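Local coordinates for protein transcription regulator AmtR (Mycobacterium smegmatis, PDB 5E57) that probably binds DNA as a dimeric TetR-family transcription regulator concerned with nitrogen and urea metabolism, at residues 105-110 / 158-163; 12-17 / 56-61. All coordinates share one frame; numbering follows the deposited sequence.

Contact 1. Residues 105-110 / 158-163. With ACT (acetate ion), chain D.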
# COMPACT_ATOMS: atom_id res chain seq x y z
N ALA A 105 -2.16 -7.74 -3.86
CA ALA A 105 -0.99 -8.04 -3.11
C ALA A 105 0.11 -8.53 -4.04
O ALA A 105 1.25 -8.51 -3.64
CB ALA A 105 -1.26 -9.13 -2.09
N LEU A 106 -0.23 -8.94 -5.25
CA LEU A 106 0.84 -9.45 -6.16
C LEU A 106 1.59 -8.30 -6.93
O LEU A 106 2.60 -8.54 -7.57
CB LEU A 106 0.19 -10.44 -7.13
CG LEU A 106 -0.52 -11.65 -6.51
CD1 LEU A 106 -1.27 -12.35 -7.63
CD2 LEU A 106 0.45 -12.60 -5.79
N TYR A 107 1.11 -7.07 -6.82
CA TYR A 107 1.69 -5.93 -7.58
C TYR A 107 3.13 -5.73 -7.27
O TYR A 107 3.83 -5.21 -8.07
CB TYR A 107 0.95 -4.63 -7.26
CG TYR A 107 -0.49 -4.52 -7.78
CD1 TYR A 107 -1.00 -5.39 -8.72
CD2 TYR A 107 -1.28 -3.47 -7.39
CE1 TYR A 107 -2.31 -5.25 -9.21
CE2 TYR A 107 -2.56 -3.32 -7.89
CZ TYR A 107 -3.05 -4.20 -8.81
OH TYR A 107 -4.29 -4.05 -9.27
N LEU A 108 3.59 -6.14 -6.10
CA LEU A 108 4.95 -5.91 -5.70
C LEU A 108 5.94 -7.06 -5.98
O LEU A 108 7.12 -6.95 -5.71
CB LEU A 108 4.94 -5.64 -4.21
CG LEU A 108 4.04 -4.45 -3.83
CD1 LEU A 108 4.20 -4.16 -2.32
CD2 LEU A 108 4.30 -3.19 -4.68
N LEU A 109 5.46 -8.14 -6.54
CA LEU A 109 6.31 -9.24 -6.96
C LEU A 109 7.43 -8.70 -7.86
O LEU A 109 7.12 -8.07 -8.84
CB LEU A 109 5.45 -10.16 -7.76
CG LEU A 109 4.93 -11.51 -7.27
CD1 LEU A 109 4.97 -11.77 -5.80
CD2 LEU A 109 3.58 -11.82 -7.94
N PRO A 110 8.71 -8.98 -7.55
CA PRO A 110 9.78 -8.63 -8.50
C PRO A 110 9.55 -9.21 -9.89
O PRO A 110 9.86 -8.53 -10.83
CB PRO A 110 11.05 -9.20 -7.87
CG PRO A 110 10.69 -9.46 -6.43
CD PRO A 110 9.22 -9.73 -6.39
N SER A 158 -4.36 1.22 -0.95
CA SER A 158 -4.19 0.82 0.44
C SER A 158 -5.18 -0.23 0.89
O SER A 158 -4.95 -0.95 1.88
CB SER A 158 -4.20 2.01 1.39
OG SER A 158 -5.49 2.39 1.72
N VAL A 159 -6.25 -0.41 0.17
CA VAL A 159 -7.22 -1.47 0.62
C VAL A 159 -6.58 -2.89 0.57
O VAL A 159 -6.98 -3.80 1.31
CB VAL A 159 -8.60 -1.37 -0.08
CG1 VAL A 159 -9.12 0.05 -0.07
CG2 VAL A 159 -8.57 -1.90 -1.51
N ILE A 160 -5.60 -3.03 -0.33
CA ILE A 160 -4.83 -4.25 -0.49
C ILE A 160 -4.08 -4.54 0.83
O ILE A 160 -4.18 -5.65 1.36
CB ILE A 160 -3.82 -4.18 -1.62
CG1 ILE A 160 -4.46 -4.07 -3.00
CG2 ILE A 160 -2.91 -5.42 -1.60
CD1 ILE A 160 -3.52 -3.36 -4.00
N ASN A 161 -3.44 -3.54 1.37
CA ASN A 161 -2.79 -3.66 2.67
C ASN A 161 -3.81 -3.93 3.80
O ASN A 161 -3.52 -4.70 4.70
CB ASN A 161 -2.01 -2.40 2.98
CG ASN A 161 -0.99 -2.06 1.89
OD1 ASN A 161 0.21 -2.24 2.07
ND2 ASN A 161 -1.48 -1.57 0.75
N SER A 162 -4.99 -3.30 3.77
CA SER A 162 -6.05 -3.56 4.78
C SER A 162 -6.50 -5.01 4.76
O SER A 162 -6.65 -5.63 5.81
CB SER A 162 -7.27 -2.65 4.60
OG SER A 162 -6.93 -1.29 4.71
N ARG A 163 -6.71 -5.55 3.56
CA ARG A 163 -7.12 -6.95 3.40
C ARG A 163 -6.08 -7.96 3.96
O ARG A 163 -6.43 -9.04 4.43
CB ARG A 163 -7.35 -7.26 1.92
CG ARG A 163 -8.65 -6.74 1.41
CD ARG A 163 -8.91 -7.23 0.01
NE ARG A 163 -9.21 -8.66 -0.01
CZ ARG A 163 -9.85 -9.27 -0.97
NH1 ARG A 163 -10.30 -8.57 -2.04
NH2 ARG A 163 -10.07 -10.60 -0.89
C ACT D . -5.90 -0.56 -9.10
O ACT D . -4.96 -1.32 -9.20
OXT ACT D . -5.66 0.56 -8.56
CH3 ACT D . -7.27 -1.03 -9.62
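Ile160 is the residue of helix 151-165 that meets the 105-110 segment, and its two branches divide the work between Ala105 and Tyr107. Before it in the helix, Ser158 and Val159 face the protein's own helices: both pack on Ile177 of helix 173-183, Val159 also reaches Leu96 and Cys97 of helix 82-98, and the hydroxyl of Ser158 is hydrogen-bonded to the carbonyl of Leu155. At Ile160 the side chain turns toward the loop. With CG2 anti to the backbone N (CG1 beside it, chi1 -66°), the short branch presses on the backbone of Ala105, CG2 lying 3.3 Å from Ala105 N, while CB of Ala105 stands 4.1 Å from the same methyl. The long branch is extended (chi2 153°) and carries CD1 to the Tyr107 ring, 4.0 Å from Tyr107 CE2, in an oblique approach; the two side chains cross at about a right angle. Past this apolar contact the tyrosine hydroxyl emerges as a polar end. Tyr107 OH donates a hydrogen bond of 2.8 Å to O of an acetate ion, probably from the crystallisation liquor; that oxygen sits at the ring edge, near the ring plane. The same hydroxyl is hydrogen-bonded to Thr63 OG1, so two partners hold the phenol end. Farther along the helix, Asn161 and Ser162 pack on Arg154 of the second subunit, and the guanidinium of Arg163 hydrogen-bonds to the carbonyls of Leu96 and Gly99. The arrangement is a small van der Waals contact in the all-helical TetR-type fold, joining the connection between helices 82-98 and 118-142 to helix 151-165 close to the dimer partner.

Contact 2. Residues 12-17 / 56-61; sequences EILDAA and LDALLA
Leu14 and Leu59 meet side by side where helix 9-23 passes helix 52-61, their side chains lying alongside and running in opposing senses. One methyl of Leu14 does most of the touching: its CD2 lies 3.8 Å from CD2 of Leu59 and rests equally close, 3.8 Å, on CB of Ala58. Leu59 answers with the same branch, whose CD2 also comes to 3.7 Å from the backbone O of Leu14, so the leucine leans on the main chain of helix 9-23 as well as on its side chain. The other methyl, CD1 of Leu59, reaches one turn farther along, 4.3 Å from CB of Ala17. In both leucines CG is anti to the carbonyl carbon (chi1 -75° for Leu14 and -64° for Leu59), which directs the branched ends to the helix interface. No hydrogen bond links the two segments; the contact rests on van der Waals packing. The segment axes pass at 10.2 Å and are nearly perpendicular, with a signed crossing angle of -84°, so contact is confined to a small patch. Around it, Phe49 covers Leu14, Ala18 and Phe21 extend the bed for Leu59, and Arg10 lies against Ala58. Ala17 packs in turn on Ile34 of helix 31-38, within the predicted helix-turn-helix. Asp15, whose side chain leaves the helix away from helix 52-61, accepts a hydrogen bond at OD1 from Trp101 NE1. Nearly orthogonal packing of the first helix on the one following the helix-turn-helix forms part of the apolar packing of the N-terminal DNA-binding region in TetR-family regulators.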
# COMPACT_ATOMS: atom_id res chain seq x y z
N GLU A 12 -11.94 -21.80 -12.99
CA GLU A 12 -11.53 -22.65 -11.87
C GLU A 12 -9.99 -22.60 -11.70
O GLU A 12 -9.44 -22.61 -10.60
CB GLU A 12 -12.01 -24.07 -12.16
CG GLU A 12 -12.96 -24.62 -11.12
CD GLU A 12 -13.25 -26.09 -11.35
OE1 GLU A 12 -13.80 -26.36 -12.42
OE2 GLU A 12 -12.91 -26.95 -10.49
N ILE A 13 -9.32 -22.50 -12.82
CA ILE A 13 -7.88 -22.44 -12.82
C ILE A 13 -7.48 -21.11 -12.24
O ILE A 13 -6.61 -21.08 -11.35
CB ILE A 13 -7.29 -22.61 -14.22
CG1 ILE A 13 -7.52 -24.03 -14.69
CG2 ILE A 13 -5.80 -22.31 -14.19
CD1 ILE A 13 -7.42 -24.15 -16.21
N LEU A 14 -8.12 -20.04 -12.70
CA LEU A 14 -7.78 -18.68 -12.21
C LEU A 14 -8.04 -18.59 -10.70
O LEU A 14 -7.22 -18.06 -9.94
CB LEU A 14 -8.56 -17.61 -12.97
CG LEU A 14 -8.09 -17.29 -14.42
CD1 LEU A 14 -9.17 -16.44 -15.08
CD2 LEU A 14 -6.75 -16.55 -14.41
N ASP A 15 -9.19 -19.13 -10.25
CA ASP A 15 -9.53 -19.07 -8.85
C ASP A 15 -8.53 -19.85 -7.99
O ASP A 15 -8.16 -19.39 -6.89
CB ASP A 15 -10.98 -19.54 -8.56
CG ASP A 15 -11.32 -19.49 -7.04
OD1 ASP A 15 -11.26 -18.41 -6.36
OD2 ASP A 15 -11.65 -20.56 -6.51
N ALA A 16 -8.15 -21.05 -8.46
CA ALA A 16 -7.23 -21.87 -7.75
C ALA A 16 -5.83 -21.21 -7.68
O ALA A 16 -5.19 -21.23 -6.63
CB ALA A 16 -7.16 -23.26 -8.41
N ALA A 17 -5.37 -20.62 -8.79
CA ALA A 17 -4.08 -19.93 -8.83
C ALA A 17 -4.10 -18.67 -7.95
O ALA A 17 -3.06 -18.32 -7.32
CB ALA A 17 -3.73 -19.55 -10.26
N LEU A 56 -0.97 -15.40 -14.28
CA LEU A 56 -0.73 -14.17 -13.54
C LEU A 56 -1.13 -12.96 -14.34
O LEU A 56 -1.73 -12.03 -13.79
CB LEU A 56 0.77 -14.06 -13.13
CG LEU A 56 1.23 -12.84 -12.30
CD1 LEU A 56 0.50 -12.79 -10.97
CD2 LEU A 56 2.72 -12.85 -12.04
N ASP A 57 -0.86 -12.98 -15.64
CA ASP A 57 -1.31 -11.88 -16.49
C ASP A 57 -2.81 -11.71 -16.47
O ASP A 57 -3.30 -10.60 -16.28
CB ASP A 57 -0.85 -12.03 -17.93
CG ASP A 57 -0.23 -10.72 -18.48
OD1 ASP A 57 -0.03 -9.73 -17.69
OD2 ASP A 57 0.03 -10.70 -19.70
N ALA A 58 -3.56 -12.81 -16.61
CA ALA A 58 -5.00 -12.67 -16.59
C ALA A 58 -5.49 -12.19 -15.20
O ALA A 58 -6.35 -11.35 -15.10
CB ALA A 58 -5.62 -13.96 -17.01
N LEU A 59 -4.94 -12.71 -14.11
CA LEU A 59 -5.32 -12.24 -12.79
C LEU A 59 -5.08 -10.77 -12.58
O LEU A 59 -5.97 -10.08 -12.12
CB LEU A 59 -4.61 -13.04 -11.69
CG LEU A 59 -4.97 -14.51 -11.62
CD1 LEU A 59 -4.00 -15.27 -10.75
CD2 LEU A 59 -6.41 -14.68 -11.12
N LEU A 60 -3.89 -10.29 -12.96
CA LEU A 60 -3.56 -8.88 -12.80
C LEU A 60 -4.44 -7.96 -13.63
O LEU A 60 -4.92 -6.91 -13.17
CB LEU A 60 -2.09 -8.59 -13.15
CG LEU A 60 -0.98 -9.21 -12.32
CD1 LEU A 60 0.41 -9.02 -12.94
CD2 LEU A 60 -0.98 -8.70 -10.89
N ALA A 61 -4.66 -8.33 -14.88
CA ALA A 61 -5.49 -7.53 -15.77
C ALA A 61 -6.94 -7.40 -15.21
O ALA A 61 -7.54 -6.35 -15.30
CB ALA A 61 -5.53 -8.18 -17.17

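Contact 2 closes before contact 1 opens, so the two follow in series along the chain, their centres 16 Å apart. Contact 2 lies within the N-terminal helical bundle, whereas contact 1 belongs to the larger helical body that also faces the second subunit. Helix 52-61 brings them together: the side of it turned from helix 9-23 receives the 105-110 segment, with Leu106 CD1 3.8 Å from Leu56 CD1 and Tyr107 CD1 4.0 Å from Leu60 CD2. Helix 52-61 thus stands between helix 9-23 and the 105-110 segment, which in turn touches helix 151-165, a layout consistent with coupling between the DNA-binding and ligand-binding domains of TetR-type regulators.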